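Local structure of reducing-end xylose-releasing exo-oligoxylanase Rex8A (Paenibacillus barcinonensis, 6SUD) at residues A[156-161]-A[213-218]; A[202-207]-A[280-285]; A[275-280]-A[285-290]. The protein hydrolyses xylooligosaccharides from their reducing ends, releasing xylose, and accepts both linear chains and chains branched with methylglucuronic acid in the breakdown of xylan. The protein carries 1 engineered substitution. All blocks are in the same frame, centred on the assembly; numbering follows the deposited sequence.

Contact 1: A[156-161]-A[213-218]; sequences QARKIL and QDRTFW
Leu161 and Trp218 form the apolar part of this contact. The leucine reaches the indole with its CD2 methyl, which lies 3.9 Å from Trp218 CZ2, on the benzene half of the ring system. Leu161 CB follows at 4.1 Å from the same Trp218 CZ2. The two side chains meet obliquely. Both residues point their CB toward the other helix, and Trp218 CG, set beside the backbone N (chi1 -76°), carries the indole on across to Leu161. The indole is packed by aromatic rings as well, with edge-to-face partners in Trp177 and Phe206. Leu161 also rests on Ala134 and Phe138 of helix 127-144.

The two segments belong to helices 153-170 and 215-232. These are part of the helical scaffold of a glycosyl hydrolase family 8 enzyme, whose helices build an (alpha/alpha)6 barrel. The contact lies away from the xylose sites, its centre about 19 Å from the centre of the chain.

The charged part is formed by Arg158 and Arg215. Their guanidinium groups approach with NH2 of Arg158 3.3 Å from NH2 of Arg215. Both atoms are donors, so this is a close pair of like charges and not a bond. Arg158 NH2 comes in at the edge of the Arg215 group, and the two planes are 39° apart. Both chains run extended from CG to NE. Carbonyl oxygens help to hold them: Arg158 NE donates to Tyr209 O, and Arg215 NE to Ala210 O. These acceptors lie at and just beyond the C-terminal end of helix 200-209, where the partial negative charge probably eases the repulsion. A further polar tie joins the same two helical regions, since Asp214 OD1 is hydrogen-bonded to His166 NE2.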
loop_
_atom_site.group_PDB
_atom_site.type_symbol
_atom_site.label_atom_id
_atom_site.label_comp_id
_atom_site.label_asym_id
_atom_site.label_seq_id
_atom_site.Cartn_x
_atom_site.Cartn_y
_atom_site.Cartn_z
ATOM N N GLN A 156 4.869 -19.556 0.615
ATOM C CA GLN A 156 5.765 -18.372 0.536
ATOM C C GLN A 156 5.189 -17.248 1.404
ATOM O O GLN A 156 5.942 -16.680 2.187
ATOM C CB GLN A 156 5.972 -17.918 -0.913
ATOM C CG GLN A 156 6.750 -18.913 -1.785
ATOM C CD GLN A 156 8.182 -19.134 -1.353
ATOM O OE1 GLN A 156 8.816 -18.278 -0.734
ATOM N NE2 GLN A 156 8.717 -20.299 -1.695
ATOM N N ALA A 157 3.890 -16.958 1.302
ATOM C CA ALA A 157 3.208 -15.932 2.128
ATOM C C ALA A 157 3.387 -16.245 3.613
ATOM O O ALA A 157 3.714 -15.309 4.387
ATOM C CB ALA A 157 1.740 -15.859 1.795
ATOM N N ARG A 158 3.135 -17.501 3.993
ATOM C CA ARG A 158 3.134 -17.969 5.408
ATOM C C ARG A 158 4.539 -17.865 5.991
ATOM O O ARG A 158 4.660 -17.520 7.175
ATOM C CB ARG A 158 2.610 -19.401 5.504
ATOM C CG ARG A 158 1.096 -19.458 5.401
ATOM C CD ARG A 158 0.549 -20.859 5.248
ATOM N NE ARG A 158 -0.896 -20.862 5.419
ATOM C CZ ARG A 158 -1.663 -21.939 5.335
ATOM N NH1 ARG A 158 -1.116 -23.120 5.077
ATOM N NH2 ARG A 158 -2.969 -21.830 5.506
ATOM N N LYS A 159 5.544 -18.159 5.173
ATOM C CA LYS A 159 6.981 -18.015 5.517
ATOM C C LYS A 159 7.316 -16.554 5.850
ATOM O O LYS A 159 8.007 -16.316 6.854
ATOM C CB LYS A 159 7.810 -18.496 4.330
ATOM C CG LYS A 159 9.313 -18.423 4.489
ATOM C CD LYS A 159 10.009 -18.984 3.269
ATOM C CE LYS A 159 11.475 -18.634 3.217
ATOM N NZ LYS A 159 12.182 -19.503 2.253
ATOM N N ILE A 160 6.882 -15.606 5.014
ATOM C CA ILE A 160 7.110 -14.152 5.268
ATOM C C ILE A 160 6.459 -13.786 6.609
ATOM O O ILE A 160 7.151 -13.201 7.475
ATOM C CB ILE A 160 6.580 -13.290 4.105
ATOM C CG1 ILE A 160 7.287 -13.636 2.794
ATOM C CG2 ILE A 160 6.698 -11.808 4.453
ATOM C CD1 ILE A 160 6.762 -12.889 1.578
ATOM N N LEU A 161 5.179 -14.116 6.797
ATOM C CA LEU A 161 4.406 -13.663 7.984
ATOM C C LEU A 161 4.900 -14.404 9.237
ATOM O O LEU A 161 4.826 -13.815 10.327
ATOM C CB LEU A 161 2.908 -13.885 7.759
ATOM C CG LEU A 161 2.243 -12.991 6.714
ATOM C CD1 LEU A 161 0.734 -13.166 6.759
ATOM C CD2 LEU A 161 2.610 -11.527 6.919
ATOM N N GLN A 213 -1.227 -21.029 14.165
ATOM C CA GLN A 213 -0.766 -20.569 15.506
ATOM C C GLN A 213 -0.823 -19.037 15.591
ATOM O O GLN A 213 -0.881 -18.520 16.711
ATOM C CB GLN A 213 0.647 -21.072 15.828
ATOM C CG GLN A 213 1.740 -20.528 14.908
ATOM C CD GLN A 213 3.152 -20.764 15.392
ATOM O OE1 GLN A 213 3.392 -21.215 16.506
ATOM N NE2 GLN A 213 4.115 -20.450 14.538
ATOM N N ASP A 214 -0.804 -18.338 14.453
ATOM C CA ASP A 214 -0.694 -16.854 14.417
ATOM C C ASP A 214 -2.060 -16.205 14.164
ATOM O O ASP A 214 -2.135 -14.966 14.219
ATOM C CB ASP A 214 0.343 -16.421 13.380
ATOM C CG ASP A 214 1.774 -16.788 13.738
ATOM O OD1 ASP A 214 2.039 -17.016 14.934
ATOM O OD2 ASP A 214 2.610 -16.844 12.824
ATOM N N ARG A 215 -3.115 -16.975 13.907
ATOM C CA ARG A 215 -4.391 -16.379 13.424
ATOM C C ARG A 215 -5.007 -15.464 14.488
ATOM O O ARG A 215 -5.517 -14.392 14.098
ATOM C CB ARG A 215 -5.326 -17.471 12.908
ATOM C CG ARG A 215 -4.852 -18.018 11.571
ATOM C CD ARG A 215 -5.764 -19.034 10.942
ATOM N NE ARG A 215 -5.089 -19.651 9.818
ATOM C CZ ARG A 215 -5.507 -20.743 9.193
ATOM N NH1 ARG A 215 -6.630 -21.330 9.565
ATOM N NH2 ARG A 215 -4.811 -21.231 8.180
ATOM N N THR A 216 -4.947 -15.832 15.773
ATOM C CA THR A 216 -5.460 -14.988 16.885
ATOM C C THR A 216 -4.734 -13.639 16.886
ATOM O O THR A 216 -5.423 -12.606 16.974
ATOM C CB THR A 216 -5.340 -15.680 18.246
ATOM O OG1 THR A 216 -6.258 -16.773 18.221
ATOM C CG2 THR A 216 -5.670 -14.765 19.404
ATOM N N PHE A 217 -3.405 -13.646 16.776
ATOM C CA PHE A 217 -2.580 -12.412 16.758
ATOM C C PHE A 217 -3.051 -11.489 15.626
ATOM O O PHE A 217 -3.216 -10.273 15.848
ATOM C CB PHE A 217 -1.094 -12.705 16.573
ATOM C CG PHE A 217 -0.284 -11.439 16.554
ATOM C CD1 PHE A 217 -0.118 -10.729 15.374
ATOM C CD2 PHE A 217 0.273 -10.932 17.717
ATOM C CE1 PHE A 217 0.615 -9.553 15.353
ATOM C CE2 PHE A 217 1.021 -9.762 17.690
ATOM C CZ PHE A 217 1.178 -9.067 16.509
ATOM N N TRP A 218 -3.247 -12.041 14.430
ATOM C CA TRP A 218 -3.591 -11.239 13.223
ATOM C C TRP A 218 -4.967 -10.594 13.402
ATOM O O TRP A 218 -5.132 -9.429 12.968
ATOM C CB TRP A 218 -3.504 -12.074 11.942
ATOM C CG TRP A 218 -2.093 -12.309 11.506
ATOM C CD1 TRP A 218 -1.478 -13.507 11.291
ATOM C CD2 TRP A 218 -1.111 -11.297 11.229
ATOM N NE1 TRP A 218 -0.182 -13.309 10.895
ATOM C CE2 TRP A 218 0.075 -11.965 10.859
ATOM C CE3 TRP A 218 -1.120 -9.897 11.252
ATOM C CZ2 TRP A 218 1.238 -11.278 10.520
ATOM C CZ3 TRP A 218 0.030 -9.222 10.911
ATOM C CH2 TRP A 218 1.192 -9.904 10.553
#

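Contact 2: A[202-207]-A[280-285]; sequences FYELFA and FRKDPW
Glu204 lies over one face of the Phe280 ring, and Leu205 meets the ring at its edge. The CG methylene of Glu204 makes the CH-pi contact, 3.8 Å from the centroid of the Phe280 ring and 16° off its normal. Glu204 CB packs closer still, 3.4 Å from Phe280 CZ. At the rim, Leu205 CD2 stands 4.0 Å from Phe280 CZ, near the ring plane. The ring of Tyr9 also meets Phe280.

Beyond CG the glutamate chain bends at chi2 (-77°), which turns the carboxylate toward Lys282 and leaves it inclined 35° to the ring. Lys282 comes to it from the opposite direction. The bond from Lys282 NZ to Glu204 OE2 is weak, at 3.3 Å, though it counts as a salt bridge. The stronger partner of OE2 is Arg226 NH1. Two cations thus share one oxygen and would probably favour the ionised carboxylate.

Farther along the link, Asp283 OD1 accepts from Trp285 N at 3.1 Å, a capping bond ahead of helix 285-297. The packing of Glu204 and Leu205 on Phe280 sets helix 200-209 against the end of helix 268-280. Helix 215-232 adds Arg226, and helix 127-144 packs on Leu205 through Met135 and Phe139.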
loop_
_atom_site.group_PDB
_atom_site.type_symbol
_atom_site.label_atom_id
_atom_site.label_comp_id
_atom_site.label_asym_id
_atom_site.label_seq_id
_atom_site.Cartn_x
_atom_site.Cartn_y
_atom_site.Cartn_z
ATOM N N PHE A 202 -5.818 -6.132 5.574
ATOM C CA PHE A 202 -4.960 -7.296 5.208
ATOM C C PHE A 202 -4.838 -8.212 6.432
ATOM O O PHE A 202 -4.774 -9.430 6.260
ATOM C CB PHE A 202 -3.553 -6.895 4.756
ATOM C CG PHE A 202 -3.456 -6.208 3.416
ATOM C CD1 PHE A 202 -4.587 -5.786 2.745
ATOM C CD2 PHE A 202 -2.218 -5.993 2.812
ATOM C CE1 PHE A 202 -4.478 -5.144 1.525
ATOM C CE2 PHE A 202 -2.118 -5.356 1.586
ATOM C CZ PHE A 202 -3.245 -4.929 0.954
ATOM N N TYR A 203 -4.811 -7.643 7.638
ATOM C CA TYR A 203 -4.607 -8.447 8.872
ATOM C C TYR A 203 -5.839 -9.340 9.062
ATOM O O TYR A 203 -5.665 -10.491 9.493
ATOM C CB TYR A 203 -4.243 -7.596 10.090
ATOM C CG TYR A 203 -3.189 -6.546 9.836
ATOM C CD1 TYR A 203 -2.236 -6.699 8.843
ATOM C CD2 TYR A 203 -3.159 -5.382 10.583
ATOM C CE1 TYR A 203 -1.305 -5.710 8.579
ATOM C CE2 TYR A 203 -2.213 -4.405 10.360
ATOM C CZ TYR A 203 -1.290 -4.556 9.340
ATOM O OH TYR A 203 -0.390 -3.571 9.064
ATOM N N GLU A 204 -7.039 -8.856 8.729
ATOM C CA GLU A 204 -8.271 -9.690 8.740
ATOM C C GLU A 204 -8.069 -10.941 7.885
ATOM O O GLU A 204 -8.508 -12.024 8.315
ATOM C CB GLU A 204 -9.465 -8.943 8.161
ATOM C CG GLU A 204 -9.950 -7.830 9.047
ATOM C CD GLU A 204 -10.774 -8.239 10.251
ATOM O OE1 GLU A 204 -10.878 -9.459 10.531
ATOM O OE2 GLU A 204 -11.339 -7.332 10.888
ATOM N N LEU A 205 -7.478 -10.782 6.700
ATOM C CA LEU A 205 -7.233 -11.899 5.750
ATOM C C LEU A 205 -6.055 -12.757 6.223
ATOM O O LEU A 205 -6.100 -13.984 6.029
ATOM C CB LEU A 205 -7.034 -11.302 4.357
ATOM C CG LEU A 205 -8.269 -10.571 3.842
ATOM C CD1 LEU A 205 -8.061 -10.033 2.438
ATOM C CD2 LEU A 205 -9.489 -11.473 3.886
ATOM N N PHE A 206 -5.057 -12.163 6.874
ATOM C CA PHE A 206 -3.955 -12.953 7.482
ATOM C C PHE A 206 -4.531 -13.850 8.580
ATOM O O PHE A 206 -4.030 -14.978 8.741
ATOM C CB PHE A 206 -2.863 -12.056 8.047
ATOM C CG PHE A 206 -2.128 -11.215 7.037
ATOM C CD1 PHE A 206 -2.272 -11.418 5.670
ATOM C CD2 PHE A 206 -1.286 -10.207 7.478
ATOM C CE1 PHE A 206 -1.574 -10.626 4.769
ATOM C CE2 PHE A 206 -0.578 -9.431 6.579
ATOM C CZ PHE A 206 -0.720 -9.649 5.227
ATOM N N ALA A 207 -5.573 -13.390 9.274
ATOM C CA ALA A 207 -6.230 -14.167 10.352
ATOM C C ALA A 207 -6.949 -15.381 9.753
ATOM O O ALA A 207 -7.257 -16.300 10.522
ATOM C CB ALA A 207 -7.165 -13.313 11.174
ATOM N N PHE A 280 -14.710 -4.375 4.883
ATOM C CA PHE A 280 -15.133 -4.932 6.203
ATOM C C PHE A 280 -16.193 -4.068 6.893
ATOM O O PHE A 280 -16.894 -4.640 7.746
ATOM C CB PHE A 280 -13.910 -5.178 7.087
ATOM C CG PHE A 280 -13.054 -6.294 6.556
ATOM C CD1 PHE A 280 -13.544 -7.588 6.486
ATOM C CD2 PHE A 280 -11.772 -6.065 6.103
ATOM C CE1 PHE A 280 -12.777 -8.615 5.967
ATOM C CE2 PHE A 280 -11.012 -7.088 5.557
ATOM C CZ PHE A 280 -11.504 -8.370 5.510
ATOM N N ARG A 281 -16.279 -2.765 6.587
ATOM C CA ARG A 281 -17.385 -1.868 7.030
ATOM C C ARG A 281 -17.486 -1.930 8.567
ATOM O O ARG A 281 -18.609 -1.930 9.081
ATOM C CB ARG A 281 -18.687 -2.294 6.330
ATOM C CG ARG A 281 -19.601 -1.155 5.888
ATOM C CD ARG A 281 -19.049 -0.313 4.748
ATOM N NE ARG A 281 -18.685 -1.063 3.551
ATOM C CZ ARG A 281 -19.516 -1.425 2.570
ATOM N NH1 ARG A 281 -20.808 -1.130 2.630
ATOM N NH2 ARG A 281 -19.047 -2.112 1.539
ATOM N N LYS A 282 -16.354 -1.960 9.281
ATOM C CA LYS A 282 -16.318 -2.273 10.740
ATOM C C LYS A 282 -16.252 -1.016 11.620
ATOM O O LYS A 282 -16.800 -1.079 12.753
ATOM C CB LYS A 282 -15.148 -3.198 11.074
ATOM C CG LYS A 282 -15.415 -4.669 10.811
ATOM C CD LYS A 282 -14.276 -5.553 11.267
ATOM C CE LYS A 282 -14.659 -7.006 11.451
ATOM N NZ LYS A 282 -14.544 -7.761 10.179
ATOM N N ASP A 283 -15.576 0.048 11.184
ATOM C CA ASP A 283 -15.317 1.248 12.026
ATOM C C ASP A 283 -15.876 2.478 11.320
ATOM O O ASP A 283 -15.249 3.037 10.411
ATOM C CB ASP A 283 -13.832 1.422 12.377
ATOM C CG ASP A 283 -13.578 2.691 13.182
ATOM O OD1 ASP A 283 -14.531 3.250 13.712
ATOM O OD2 ASP A 283 -12.453 3.090 13.282
ATOM N N PRO A 284 -17.065 2.954 11.758
ATOM C CA PRO A 284 -17.718 4.092 11.106
ATOM C C PRO A 284 -16.985 5.429 11.309
ATOM O O PRO A 284 -17.285 6.381 10.594
ATOM C CB PRO A 284 -19.156 4.071 11.675
ATOM C CG PRO A 284 -19.074 3.268 12.967
ATOM C CD PRO A 284 -17.816 2.420 12.903
ATOM N N TRP A 285 -15.999 5.497 12.209
ATOM C CA TRP A 285 -15.103 6.687 12.266
ATOM C C TRP A 285 -14.446 6.864 10.891
ATOM O O TRP A 285 -14.079 8.007 10.537
ATOM C CB TRP A 285 -14.063 6.560 13.383
ATOM C CG TRP A 285 -12.875 7.463 13.262
ATOM C CD1 TRP A 285 -12.707 8.694 13.830
ATOM C CD2 TRP A 285 -11.660 7.195 12.533
ATOM N NE1 TRP A 285 -11.476 9.197 13.513
ATOM C CE2 TRP A 285 -10.808 8.294 12.724
ATOM C CE3 TRP A 285 -11.207 6.125 11.753
ATOM C CZ2 TRP A 285 -9.543 8.364 12.143
ATOM C CZ3 TRP A 285 -9.958 6.183 11.183
ATOM C CH2 TRP A 285 -9.136 7.297 11.376
#

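Contact 3: A[275-280]-A[285-290]; sequences LDWEWF and WQVQQS
A helical hairpin brings Asp276 and Trp277 against Gln286 and Val287. Helix 268-280 turns through a short link into helix 285-297, and the segment axes run roughly antiparallel, 145° apart with a closest approach of 10.0 Å.

The main polar tie is Gln286 NE2 to Asp276 OD2, 2.8 Å long and nearly straight at 169°. It uses the anti lone pair of OD2 and lies close to the amide plane. Gln286 CG sits beside the backbone N (chi1 -68°), and the chain extended beyond it carries the amide across to the aspartate, which it crosses at about a right angle. A water lies 2.7 Å from Asp276 OD2 and 2.7 Å from Gln286 OE1, linking the two. Gln286 OE1 is at the edge of the Trp277 indole, 3.7 Å from Trp277 CE3.

Val287 supplies the apolar half. Its CG2 methyl makes a CH-pi contact over one face of the indole, 3.6 Å from Trp277 CE2. Arg281 makes a cation-pi contact on the opposite face. Within the second helix, Ser290 OG donates to Gln286 O at 2.8 Å.

A leucine in place of Gln286 would probably leave Asp276 OD2 without its amide donor and the water without its Gln286 OE1 partner. Asp276 OD2 also forms a salt bridge with Arg226 NE. This buried oxygen thus gathers an amide N-H, a water and a cation, which would be expected to stabilise its negative charge.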
loop_
_atom_site.group_PDB
_atom_site.type_symbol
_atom_site.label_atom_id
_atom_site.label_comp_id
_atom_site.label_asym_id
_atom_site.label_seq_id
_atom_site.Cartn_x
_atom_site.Cartn_y
_atom_site.Cartn_z
ATOM N N LEU A 275 -10.262 1.536 1.987
ATOM C CA LEU A 275 -10.384 0.141 1.502
ATOM C C LEU A 275 -10.871 -0.753 2.653
ATOM O O LEU A 275 -11.710 -1.626 2.386
ATOM C CB LEU A 275 -9.062 -0.329 0.889
ATOM C CG LEU A 275 -9.127 -1.626 0.078
ATOM C CD1 LEU A 275 -10.103 -1.537 -1.087
ATOM C CD2 LEU A 275 -7.741 -1.989 -0.421
ATOM N N ASP A 276 -10.420 -0.520 3.891
ATOM C CA ASP A 276 -10.883 -1.300 5.076
ATOM C C ASP A 276 -12.398 -1.120 5.245
ATOM O O ASP A 276 -13.100 -2.101 5.607
ATOM C CB ASP A 276 -10.186 -0.859 6.363
ATOM C CG ASP A 276 -10.544 -1.742 7.547
ATOM O OD1 ASP A 276 -10.442 -2.969 7.403
ATOM O OD2 ASP A 276 -10.957 -1.189 8.596
ATOM N N TRP A 277 -12.874 0.114 5.066
ATOM C CA TRP A 277 -14.324 0.423 5.134
ATOM C C TRP A 277 -15.051 -0.358 4.032
ATOM O O TRP A 277 -16.028 -1.052 4.353
ATOM C CB TRP A 277 -14.590 1.923 5.037
ATOM C CG TRP A 277 -16.055 2.217 5.080
ATOM C CD1 TRP A 277 -16.852 2.615 4.055
ATOM C CD2 TRP A 277 -16.907 2.081 6.224
ATOM N NE1 TRP A 277 -18.135 2.767 4.484
ATOM C CE2 TRP A 277 -18.206 2.440 5.807
ATOM C CE3 TRP A 277 -16.703 1.682 7.549
ATOM C CZ2 TRP A 277 -19.294 2.417 6.678
ATOM C CZ3 TRP A 277 -17.789 1.642 8.401
ATOM C CH2 TRP A 277 -19.064 2.011 7.972
ATOM N N GLU A 278 -14.563 -0.278 2.792
ATOM C CA GLU A 278 -15.179 -0.976 1.629
ATOM C C GLU A 278 -15.240 -2.492 1.908
ATOM O O GLU A 278 -16.320 -3.086 1.737
ATOM C CB GLU A 278 -14.433 -0.637 0.337
ATOM C CG GLU A 278 -14.962 -1.368 -0.887
ATOM C CD GLU A 278 -16.441 -1.229 -1.207
ATOM O OE1 GLU A 278 -17.119 -0.383 -0.581
ATOM O OE2 GLU A 278 -16.918 -1.973 -2.108
ATOM N N TRP A 279 -14.136 -3.111 2.332
ATOM C CA TRP A 279 -14.049 -4.590 2.508
ATOM C C TRP A 279 -14.830 -5.060 3.739
ATOM O O TRP A 279 -15.492 -6.126 3.628
ATOM C CB TRP A 279 -12.589 -5.048 2.588
ATOM C CG TRP A 279 -11.885 -5.046 1.266
ATOM C CD1 TRP A 279 -12.356 -4.569 0.080
ATOM C CD2 TRP A 279 -10.560 -5.541 1.001
ATOM N NE1 TRP A 279 -11.424 -4.749 -0.908
ATOM C CE2 TRP A 279 -10.314 -5.340 -0.375
ATOM C CE3 TRP A 279 -9.559 -6.131 1.783
ATOM C CZ2 TRP A 279 -9.107 -5.701 -0.975
ATOM C CZ3 TRP A 279 -8.372 -6.494 1.182
ATOM C CH2 TRP A 279 -8.160 -6.293 -0.184
ATOM N N PHE A 280 -14.710 -4.375 4.883
ATOM C CA PHE A 280 -15.133 -4.932 6.203
ATOM C C PHE A 280 -16.193 -4.068 6.893
ATOM O O PHE A 280 -16.894 -4.640 7.746
ATOM C CB PHE A 280 -13.910 -5.178 7.087
ATOM C CG PHE A 280 -13.054 -6.294 6.556
ATOM C CD1 PHE A 280 -13.544 -7.588 6.486
ATOM C CD2 PHE A 280 -11.772 -6.065 6.103
ATOM C CE1 PHE A 280 -12.777 -8.615 5.967
ATOM C CE2 PHE A 280 -11.012 -7.088 5.557
ATOM C CZ PHE A 280 -11.504 -8.370 5.510
ATOM N N TRP A 285 -15.999 5.497 12.209
ATOM C CA TRP A 285 -15.103 6.687 12.266
ATOM C C TRP A 285 -14.446 6.864 10.891
ATOM O O TRP A 285 -14.079 8.007 10.537
ATOM C CB TRP A 285 -14.063 6.560 13.383
ATOM C CG TRP A 285 -12.875 7.463 13.262
ATOM C CD1 TRP A 285 -12.707 8.694 13.830
ATOM C CD2 TRP A 285 -11.660 7.195 12.533
ATOM N NE1 TRP A 285 -11.476 9.197 13.513
ATOM C CE2 TRP A 285 -10.808 8.294 12.724
ATOM C CE3 TRP A 285 -11.207 6.125 11.753
ATOM C CZ2 TRP A 285 -9.543 8.364 12.143
ATOM C CZ3 TRP A 285 -9.958 6.183 11.183
ATOM C CH2 TRP A 285 -9.136 7.297 11.376
ATOM N N GLN A 286 -14.279 5.769 10.144
ATOM C CA GLN A 286 -13.569 5.772 8.839
ATOM C C GLN A 286 -14.291 6.706 7.859
ATOM O O GLN A 286 -13.617 7.428 7.076
ATOM C CB GLN A 286 -13.405 4.341 8.321
ATOM C CG GLN A 286 -12.443 3.526 9.178
ATOM C CD GLN A 286 -12.249 2.111 8.694
ATOM O OE1 GLN A 286 -13.059 1.570 7.936
ATOM N NE2 GLN A 286 -11.175 1.494 9.167
ATOM N N VAL A 287 -15.619 6.748 7.934
ATOM C CA VAL A 287 -16.440 7.634 7.060
ATOM C C VAL A 287 -16.095 9.084 7.396
ATOM O O VAL A 287 -15.845 9.839 6.481
ATOM C CB VAL A 287 -17.937 7.309 7.205
ATOM C CG1 VAL A 287 -18.832 8.342 6.542
ATOM C CG2 VAL A 287 -18.235 5.912 6.676
ATOM N N GLN A 288 -16.033 9.438 8.683
ATOM C CA GLN A 288 -15.766 10.831 9.121
ATOM C C GLN A 288 -14.320 11.207 8.769
ATOM O O GLN A 288 -14.134 12.305 8.239
ATOM C CB GLN A 288 -16.161 11.010 10.591
ATOM C CG GLN A 288 -17.640 10.719 10.861
ATOM C CD GLN A 288 -18.615 11.382 9.914
ATOM O OE1 GLN A 288 -18.378 12.487 9.414
ATOM N NE2 GLN A 288 -19.718 10.714 9.629
ATOM N N GLN A 289 -13.350 10.317 9.002
ATOM C CA GLN A 289 -11.927 10.511 8.634
ATOM C C GLN A 289 -11.840 10.804 7.134
ATOM O O GLN A 289 -11.172 11.760 6.760
ATOM C CB GLN A 289 -11.077 9.289 8.989
ATOM C CG GLN A 289 -9.713 9.267 8.314
ATOM C CD GLN A 289 -8.829 10.427 8.685
ATOM O OE1 GLN A 289 -9.013 11.073 9.714
ATOM N NE2 GLN A 289 -7.860 10.710 7.824
ATOM N N SER A 290 -12.504 10.001 6.302
ATOM C CA SER A 290 -12.530 10.209 4.834
ATOM C C SER A 290 -13.146 11.580 4.494
ATOM O O SER A 290 -12.565 12.288 3.670
ATOM C CB SER A 290 -13.215 9.061 4.153
ATOM O OG SER A 290 -12.568 7.838 4.494
HETATM O O HOH W 1 -13.607 -0.982 8.654
#

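How the contacts relate
Contact 1 lies farthest out, its centre about 19 Å from the centre of the chain, against about 15 Å for the centres of the other two. Contact 2 is largely buried; contacts 1 and 3 are partly buried. Contacts 2 and 3 share Phe280 and Trp285 and have centres about 9 Å apart. Trp277 of contact 3 packs on the link at Asp283 and Pro284. Contact 1 touches contact 2 through helix 200-209, with Leu161 CD1 3.5 Å from Phe206 CG. It does not touch contact 3. Contact 1 pairs like charges beside apolar packing. In contacts 2 and 3, Arg226 of helix 215-232 forms salt bridges with Glu204 and Asp276.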